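Side-chain contacts in subtilisin-like protein (Prochloron didemni, PDB 3ZXY), which probably acts as a serine endopeptidase of the subtilisin (S8) family, the chain studied here being the protease domain of the longer PatA protein: residues 8-13 / 223-228; 55-60 / 196-201; 155-160 / 180-185. The protein carries 1 engineered substitution. All blocks are in the same frame, centred on the assembly; numbering follows the deposited sequence.

Two of the three contacts, interactions 1 and 2, are buried; interaction 3 is partly buried, with Ala157 and Thr182 partly exposed. Interaction 1 is almost wholly apolar and joins the start of strand 11-16 to helix 210-230. Interaction 2 rests on one backbone-to-serine hydrogen bond between helix 47-60 and strand 195-198. These two touch directly, Val12 CB lying 3.7 Å from Phe60 CZ, and Ile58 of interaction 2 also reaches helix 210-230. Interaction 3 lies apart, its nearest atoms about 11 Å from interaction 1 and about 13 Å from interaction 2; there a tyrosine and a threonine of helix 181-186 pack on a tight turn.

Interaction 1 (8-13 / 223-228); sequences HNIRVA and LLLSEQ
Ile10 meets Leu225 and Ser226 just before strand 11-16 begins, and it has the largest buried area of the three. Both of its branches rest on the leucine, and the two side chains cross at about a right angle. CD1 of Ile10 lies 3.8 Å from Leu225 CB, while Ile10 CG2 lies 3.9 Å from Leu225 CD1 and also close to Leu225 CB. With CG1 beside the backbone N (chi1 -61°), that branch falls on the serine side, 3.7 Å from Ser226 OG, and CG2, anti to the N, meets Leu225. The approach to the serine is a van der Waals touch, since CG1 is an aliphatic carbon. The hydroxyl itself is hydrogen-bonded to Ala222 O, with a weak bond to Asp7 N besides. The buried hydroxyl thus has its polar partner in its own helix. The nearest CA atoms, Ile10 CA and Ser226 CA, are 6.5 Å apart, as fits a contact made by side chains. An alanine here, lacking CG1, CG2 and CD1, would probably take away the cover over Leu225 CB and CD1 and beside Ser226 OG, opening a gap between the segment leading into strand 11-16 and helix 210-230. The contact lies at the far end of helix 210-230 from engineered Ala211, where this helix packs beside the central parallel sheet of the subtilisin-like fold. Strand 11-16 runs between strands 75-80 and 108-111, Ile10 pairing through its backbone with Arg75. Pro235 and Val229 also touch Ile10, and Val240 of helix 237-247 packs on Leu225.

Interaction 2 (55-60 / 196-201); sequences VASIIF and LGAKPG
Ser57 and Ala198 are joined by the polar part of this contact, a hydrogen bond from Ala198 N to Ser57 OG of 2.9 Å. At 164° on the hydrogen the bond is nearly straight. The hydroxyl is also hydrogen-bonded to His54 O in its own helix, with a weaker link to Thr53 O. It therefore accepts from the strand while donating back to the helix, and a buried polar atom is satisfied on both counts. Its rotation fits this: OG stands between the backbone N and the carbonyl carbon (chi1 71°), where it meets Ala198 N.

Van der Waals contacts accompany the bond. Ser57 CB and Ala198 CB lie 3.7 Å apart, and Ser57 OG is 3.2 Å from Gly197 CA; the glycine, having no side chain, lets the strand come close to the hydroxyl. Farther along, Ile58 CG1 reaches Leu196 O at 3.7 Å.

The axes of helix segment 55-60 and strand segment 196-198 approach to 6.3 Å at 110°, so the strand runs across the helix there instead of along it. Strand 195-198 pairs antiparallel with strand 204-207, Gly197 bonding to Glu205. Helix 47-60, which carries the predicted charge-relay residue His51, packs through Val55 and Ile59 on strand 11-16, while Ile58 leans on Pro215 and Ile216 of helix 210-230.

Interaction 3 (155-160 / 180-185); sequences PAALPA and GSTYEQ
Ala156 and Ala157 form the middle of a type I beta turn, Pro155 to Leu158, closed by a Leu158 N to Pro155 O hydrogen bond of 3.0 Å; the turn faces Thr182 and Tyr183, with 6.0 Å between Ala157 CA and Thr182 CA. The tyrosine buries the most surface. Its ring comes alongside the turn, with Ala156 CB 3.6 Å from Tyr183 OH and 3.8 Å from Tyr183 CE1. The methyl lies obliquely to the ring, whereas Ala157 N sits at the ring's edge and near its plane, 4.1 Å from Tyr183 CE1. No hydrogen bond crosses between the segments. The phenol OH is held instead by Ala144 O and His153 N, and these two bonds probably limit how far the ring can shift against the alanines.

Thr182 makes a second, separate touch: its methyl CG2 is 3.5 Å from Ala157 O. With OG1 beside the backbone N (chi1 -55°), CG2 stands anti to it and meets the turn.

Beside these contacts Gln186 NE2 hydrogen-bonds both Ala156 O and Leu158 O, tying the turn to the end of helix 181-186. Leu152 of strand 152-154 packs against Ala157, Thr182 and Tyr183. The contact belongs to the connections of the central parallel sheet in this subtilisin-like fold: the turn leads from strand 152-154 to sheet strand 162-167, whose Ala163 touches Ala156 and Tyr183, and helix 181-186 leads into the edge strand 187-191.

Interaction 1 (8-13 / 223-228)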
loop_
_atom_site.group_PDB
_atom_site.type_symbol
_atom_site.label_atom_id
_atom_site.label_comp_id
_atom_site.label_asym_id
_atom_site.label_seq_id
_atom_site.Cartn_x
_atom_site.Cartn_y
_atom_site.Cartn_z
ATOM N N HIS A 8 16.932 5.060 -2.032
ATOM C CA HIS A 8 17.154 3.910 -1.163
ATOM C C HIS A 8 17.054 4.237 0.304
ATOM O O HIS A 8 16.941 3.332 1.112
ATOM C CB HIS A 8 18.478 3.214 -1.492
ATOM C CG HIS A 8 19.705 3.974 -1.065
ATOM N ND1 HIS A 8 20.465 4.672 -1.932
ATOM C CD2 HIS A 8 20.345 4.067 0.177
ATOM C CE1 HIS A 8 21.512 5.213 -1.278
ATOM N NE2 HIS A 8 21.432 4.845 0.010
ATOM N N ASN A 9 17.081 5.518 0.668
ATOM C CA ASN A 9 16.883 5.932 2.063
ATOM C C ASN A 9 15.417 5.877 2.534
ATOM O O ASN A 9 15.144 6.014 3.728
ATOM C CB ASN A 9 17.441 7.338 2.292
ATOM C CG ASN A 9 18.948 7.382 2.178
ATOM O OD1 ASN A 9 19.514 8.088 1.340
ATOM N ND2 ASN A 9 19.611 6.611 3.021
ATOM N N ILE A 10 14.485 5.657 1.611
ATOM C CA ILE A 10 13.072 5.502 1.952
ATOM C C ILE A 10 12.734 4.023 2.033
ATOM O O ILE A 10 12.988 3.269 1.093
ATOM C CB ILE A 10 12.170 6.215 0.920
ATOM C CG1 ILE A 10 12.507 7.704 0.912
ATOM C CG2 ILE A 10 10.682 5.972 1.205
ATOM C CD1 ILE A 10 12.384 8.418 2.250
ATOM N N ARG A 11 12.136 3.629 3.151
ATOM C CA ARG A 11 11.804 2.234 3.432
ATOM C C ARG A 11 10.309 2.003 3.364
ATOM O O ARG A 11 9.534 2.678 4.043
ATOM C CB ARG A 11 12.346 1.841 4.807
ATOM C CG ARG A 11 13.865 1.904 4.861
ATOM C CD ARG A 11 14.408 1.804 6.274
ATOM N NE ARG A 11 14.284 3.048 7.044
ATOM C CZ ARG A 11 15.091 4.105 6.987
ATOM N NH1 ARG A 11 16.155 4.168 6.166
ATOM N NH2 ARG A 11 14.831 5.143 7.784
ATOM N N VAL A 12 9.926 1.044 2.534
ATOM C CA VAL A 12 8.527 0.686 2.331
ATOM C C VAL A 12 8.361 -0.762 2.779
ATOM O O VAL A 12 9.022 -1.654 2.250
ATOM C CB VAL A 12 8.130 0.794 0.854
ATOM C CG1 VAL A 12 6.667 0.449 0.661
ATOM C CG2 VAL A 12 8.461 2.174 0.310
ATOM N N ALA A 13 7.496 -0.984 3.761
ATOM C CA ALA A 13 7.203 -2.332 4.252
ATOM C C ALA A 13 5.966 -2.881 3.564
ATOM O O ALA A 13 4.983 -2.151 3.385
ATOM C CB ALA A 13 6.998 -2.318 5.748
ATOM N N LEU A 223 7.689 7.690 -3.744
ATOM C CA LEU A 223 8.298 8.653 -4.649
ATOM C C LEU A 223 8.195 10.078 -4.109
ATOM O O LEU A 223 9.131 10.856 -4.274
ATOM C CB LEU A 223 7.686 8.566 -6.045
ATOM C CG LEU A 223 7.919 7.239 -6.772
ATOM C CD1 LEU A 223 7.245 7.303 -8.130
ATOM C CD2 LEU A 223 9.411 6.934 -6.929
ATOM N N LEU A 224 7.083 10.417 -3.471
ATOM C CA LEU A 224 6.952 11.752 -2.865
ATOM C C LEU A 224 7.927 11.931 -1.694
ATOM O O LEU A 224 8.564 12.977 -1.567
ATOM C CB LEU A 224 5.504 12.013 -2.457
ATOM C CG LEU A 224 4.548 12.219 -3.637
ATOM C CD1 LEU A 224 3.105 12.044 -3.167
ATOM C CD2 LEU A 224 4.749 13.601 -4.269
ATOM N N LEU A 225 8.071 10.924 -0.843
ATOM C CA LEU A 225 9.102 10.960 0.197
ATOM C C LEU A 225 10.496 11.084 -0.397
ATOM O O LEU A 225 11.339 11.792 0.131
ATOM C CB LEU A 225 9.027 9.716 1.086
ATOM C CG LEU A 225 7.798 9.569 1.968
ATOM C CD1 LEU A 225 7.784 8.171 2.585
ATOM C CD2 LEU A 225 7.815 10.638 3.051
ATOM N N SER A 226 10.750 10.374 -1.487
ATOM C CA SER A 226 12.048 10.419 -2.136
ATOM C C SER A 226 12.330 11.836 -2.641
ATOM O O SER A 226 13.461 12.334 -2.552
ATOM C CB SER A 226 12.092 9.404 -3.270
ATOM O OG SER A 226 11.985 8.080 -2.750
ATOM N N GLU A 227 11.288 12.486 -3.144
ATOM C CA GLU A 227 11.416 13.875 -3.566
ATOM C C GLU A 227 11.729 14.800 -2.393
ATOM O O GLU A 227 12.522 15.724 -2.529
ATOM C CB GLU A 227 10.148 14.319 -4.294
ATOM C CG GLU A 227 10.383 15.516 -5.202
ATOM C CD GLU A 227 11.306 15.194 -6.369
ATOM O OE1 GLU A 227 11.341 14.020 -6.830
ATOM O OE2 GLU A 227 12.008 16.114 -6.836
ATOM N N GLN A 228 11.101 14.577 -1.245
ATOM C CA GLN A 228 11.422 15.363 -0.070
ATOM C C GLN A 228 12.900 15.249 0.263
ATOM O O GLN A 228 13.557 16.261 0.527
ATOM C CB GLN A 228 10.560 14.952 1.131
ATOM C CG GLN A 228 9.102 15.352 0.999
ATOM C CD GLN A 228 8.229 14.843 2.131
ATOM O OE1 GLN A 228 8.500 13.816 2.728
ATOM N NE2 GLN A 228 7.125 15.547 2.389
#

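Interaction 2 (55-60 / 196-201)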
loop_
_atom_site.group_PDB
_atom_site.type_symbol
_atom_site.label_atom_id
_atom_site.label_comp_id
_atom_site.label_asym_id
_atom_site.label_seq_id
_atom_site.Cartn_x
_atom_site.Cartn_y
_atom_site.Cartn_z
ATOM N N VAL A 55 1.603 -8.032 -5.032
ATOM C CA VAL A 55 1.620 -6.709 -4.365
ATOM C C VAL A 55 3.045 -6.127 -4.307
ATOM O O VAL A 55 3.268 -4.955 -4.645
ATOM C CB VAL A 55 0.988 -6.805 -2.948
ATOM C CG1 VAL A 55 1.294 -5.571 -2.084
ATOM C CG2 VAL A 55 -0.517 -7.011 -3.056
ATOM N N ALA A 56 4.014 -6.943 -3.919
ATOM C CA ALA A 56 5.392 -6.467 -3.804
ATOM C C ALA A 56 5.913 -6.042 -5.165
ATOM O O ALA A 56 6.609 -5.016 -5.263
ATOM C CB ALA A 56 6.307 -7.518 -3.188
ATOM N N SER A 57 5.546 -6.772 -6.214
ATOM C CA SER A 57 6.082 -6.491 -7.550
ATOM C C SER A 57 5.601 -5.142 -8.095
ATOM O O SER A 57 6.307 -4.487 -8.856
ATOM C CB SER A 57 5.758 -7.629 -8.519
ATOM O OG SER A 57 4.388 -7.695 -8.866
ATOM N N ILE A 58 4.407 -4.725 -7.703
ATOM C CA ILE A 58 3.855 -3.446 -8.158
ATOM C C ILE A 58 4.742 -2.284 -7.730
ATOM O O ILE A 58 4.881 -1.291 -8.463
ATOM C CB ILE A 58 2.394 -3.270 -7.669
ATOM C CG1 ILE A 58 1.474 -4.223 -8.427
ATOM C CG2 ILE A 58 1.913 -1.832 -7.858
ATOM C CD1 ILE A 58 0.135 -4.432 -7.732
ATOM N N ILE A 59 5.347 -2.409 -6.554
ATOM C CA ILE A 59 6.232 -1.373 -6.017
ATOM C C ILE A 59 7.679 -1.617 -6.425
ATOM O O ILE A 59 8.359 -0.705 -6.886
ATOM C CB ILE A 59 6.123 -1.291 -4.473
ATOM C CG1 ILE A 59 4.661 -1.034 -4.082
ATOM C CG2 ILE A 59 7.063 -0.220 -3.901
ATOM C CD1 ILE A 59 4.386 -1.131 -2.598
ATOM N N PHE A 60 8.166 -2.851 -6.258
ATOM C CA PHE A 60 9.607 -3.126 -6.351
ATOM C C PHE A 60 10.077 -3.835 -7.611
ATOM O O PHE A 60 11.277 -4.073 -7.759
ATOM C CB PHE A 60 10.072 -3.914 -5.123
ATOM C CG PHE A 60 9.889 -3.159 -3.837
ATOM C CD1 PHE A 60 10.699 -2.053 -3.557
ATOM C CD2 PHE A 60 8.928 -3.545 -2.920
ATOM C CE1 PHE A 60 10.537 -1.337 -2.377
ATOM C CE2 PHE A 60 8.769 -2.819 -1.743
ATOM C CZ PHE A 60 9.562 -1.731 -1.489
ATOM N N LEU A 196 -0.925 -5.382 -13.482
ATOM C CA LEU A 196 0.142 -6.362 -13.757
ATOM C C LEU A 196 0.985 -6.609 -12.508
ATOM O O LEU A 196 1.350 -5.680 -11.790
ATOM C CB LEU A 196 1.039 -5.844 -14.882
ATOM C CG LEU A 196 2.131 -6.791 -15.390
ATOM C CD1 LEU A 196 1.553 -8.044 -16.034
ATOM C CD2 LEU A 196 3.018 -6.029 -16.360
ATOM N N GLY A 197 1.261 -7.876 -12.226
ATOM C CA GLY A 197 2.161 -8.217 -11.136
ATOM C C GLY A 197 2.744 -9.602 -11.347
ATOM O O GLY A 197 2.336 -10.332 -12.246
ATOM N N ALA A 198 3.722 -9.936 -10.517
ATOM C CA ALA A 198 4.440 -11.201 -10.578
ATOM C C ALA A 198 3.698 -12.369 -9.932
ATOM O O ALA A 198 2.951 -12.183 -8.972
ATOM C CB ALA A 198 5.790 -11.038 -9.894
ATOM N N LYS A 199 3.934 -13.561 -10.472
ATOM C CA LYS A 199 3.424 -14.827 -9.917
ATOM C C LYS A 199 4.563 -15.593 -9.275
ATOM O O LYS A 199 5.627 -15.710 -9.881
ATOM C CB LYS A 199 2.859 -15.706 -11.021
ATOM C CG LYS A 199 1.572 -15.180 -11.627
ATOM C CD LYS A 199 0.848 -16.258 -12.424
ATOM C CE LYS A 199 1.634 -16.720 -13.636
ATOM N NZ LYS A 199 0.924 -17.812 -14.353
ATOM N N PRO A 200 4.347 -16.153 -8.076
ATOM C CA PRO A 200 5.404 -16.952 -7.478
ATOM C C PRO A 200 5.765 -18.129 -8.368
ATOM O O PRO A 200 4.892 -18.799 -8.915
ATOM C CB PRO A 200 4.819 -17.405 -6.135
ATOM C CG PRO A 200 3.359 -17.171 -6.234
ATOM C CD PRO A 200 3.155 -16.070 -7.214
ATOM N N GLY A 201 7.062 -18.352 -8.524
ATOM C CA GLY A 201 7.559 -19.414 -9.375
ATOM C C GLY A 201 7.740 -19.029 -10.831
ATOM O O GLY A 201 8.254 -19.836 -11.629
#

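Interaction 3 (155-160 / 180-185)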
loop_
_atom_site.group_PDB
_atom_site.type_symbol
_atom_site.label_atom_id
_atom_site.label_comp_id
_atom_site.label_asym_id
_atom_site.label_seq_id
_atom_site.Cartn_x
_atom_site.Cartn_y
_atom_site.Cartn_z
ATOM N N PRO A 155 -7.508 -2.188 8.791
ATOM C CA PRO A 155 -7.125 -0.862 9.295
ATOM C C PRO A 155 -7.425 0.353 8.426
ATOM O O PRO A 155 -7.152 1.475 8.858
ATOM C CB PRO A 155 -5.618 -1.008 9.481
ATOM C CG PRO A 155 -5.203 -1.961 8.436
ATOM C CD PRO A 155 -6.320 -2.964 8.382
ATOM N N ALA A 156 -7.955 0.167 7.229
ATOM C CA ALA A 156 -8.205 1.300 6.333
ATOM C C ALA A 156 -8.963 2.464 6.980
ATOM O O ALA A 156 -8.687 3.619 6.644
ATOM C CB ALA A 156 -8.936 0.839 5.089
ATOM N N ALA A 157 -9.920 2.180 7.865
ATOM C CA ALA A 157 -10.752 3.200 8.500
ATOM C C ALA A 157 -10.150 3.869 9.747
ATOM O O ALA A 157 -10.772 4.756 10.359
ATOM C CB ALA A 157 -12.127 2.606 8.854
ATOM N N LEU A 158 -8.948 3.452 10.148
ATOM C CA LEU A 158 -8.411 3.875 11.435
ATOM C C LEU A 158 -7.679 5.211 11.335
ATOM O O LEU A 158 -7.348 5.656 10.248
ATOM C CB LEU A 158 -7.523 2.776 12.019
ATOM C CG LEU A 158 -8.274 1.491 12.396
ATOM C CD1 LEU A 158 -7.298 0.473 12.984
ATOM C CD2 LEU A 158 -9.405 1.750 13.370
ATOM N N PRO A 159 -7.437 5.863 12.476
ATOM C CA PRO A 159 -6.906 7.243 12.408
ATOM C C PRO A 159 -5.555 7.393 11.707
ATOM O O PRO A 159 -4.630 6.635 11.958
ATOM C CB PRO A 159 -6.817 7.659 13.868
ATOM C CG PRO A 159 -7.809 6.786 14.572
ATOM C CD PRO A 159 -7.804 5.480 13.851
ATOM N N ALA A 160 -5.477 8.396 10.833
ATOM C CA ALA A 160 -4.257 8.761 10.096
ATOM C C ALA A 160 -3.841 7.775 9.015
ATOM O O ALA A 160 -2.774 7.922 8.418
ATOM C CB ALA A 160 -3.100 9.033 11.048
ATOM N N GLY A 180 -17.561 3.567 2.613
ATOM C CA GLY A 180 -18.060 4.012 3.906
ATOM C C GLY A 180 -17.599 5.418 4.267
ATOM O O GLY A 180 -16.638 5.929 3.689
ATOM N N SER A 181 -18.267 6.016 5.234
ATOM C CA SER A 181 -18.123 7.478 5.491
ATOM C C SER A 181 -16.694 7.916 5.746
ATOM O O SER A 181 -16.271 8.945 5.258
ATOM C CB SER A 181 -18.999 7.946 6.642
ATOM O OG SER A 181 -18.679 7.248 7.823
ATOM N N THR A 182 -15.941 7.136 6.510
ATOM C CA THR A 182 -14.581 7.542 6.875
ATOM C C THR A 182 -13.683 7.654 5.672
ATOM O O THR A 182 -12.744 8.457 5.662
ATOM C CB THR A 182 -14.001 6.558 7.902
ATOM O OG1 THR A 182 -14.916 6.494 8.999
ATOM C CG2 THR A 182 -12.565 6.994 8.384
ATOM N N TYR A 183 -13.982 6.881 4.638
ATOM C CA TYR A 183 -13.204 6.937 3.408
ATOM C C TYR A 183 -13.425 8.230 2.625
ATOM O O TYR A 183 -12.608 8.557 1.772
ATOM C CB TYR A 183 -13.567 5.777 2.519
ATOM C CG TYR A 183 -13.265 4.382 3.023
ATOM C CD1 TYR A 183 -12.344 4.138 4.038
ATOM C CD2 TYR A 183 -13.874 3.290 2.439
ATOM C CE1 TYR A 183 -12.062 2.854 4.441
ATOM C CE2 TYR A 183 -13.605 1.998 2.839
ATOM C CZ TYR A 183 -12.688 1.774 3.835
ATOM O OH TYR A 183 -12.384 0.473 4.224
ATOM N N GLU A 184 -14.505 8.955 2.869
ATOM C CA GLU A 184 -14.701 10.243 2.200
ATOM C C GLU A 184 -13.649 11.234 2.676
ATOM O O GLU A 184 -13.331 12.195 1.959
ATOM C CB GLU A 184 -16.106 10.765 2.478
ATOM C CG GLU A 184 -16.601 11.881 1.567
ATOM C CD GLU A 184 -18.004 12.343 1.962
ATOM O OE1 GLU A 184 -18.924 11.480 2.052
ATOM O OE2 GLU A 184 -18.200 13.569 2.166
ATOM N N GLN A 185 -13.129 11.030 3.885
ATOM C CA GLN A 185 -12.134 11.938 4.454
ATOM C C GLN A 185 -10.717 11.456 4.229
ATOM O O GLN A 185 -9.804 12.275 4.090
ATOM C CB GLN A 185 -12.338 12.147 5.965
ATOM C CG GLN A 185 -13.551 13.001 6.302
ATOM C CD GLN A 185 -14.845 12.205 6.408
ATOM O OE1 GLN A 185 -14.931 11.222 7.159
ATOM N NE2 GLN A 185 -15.881 12.662 5.702
#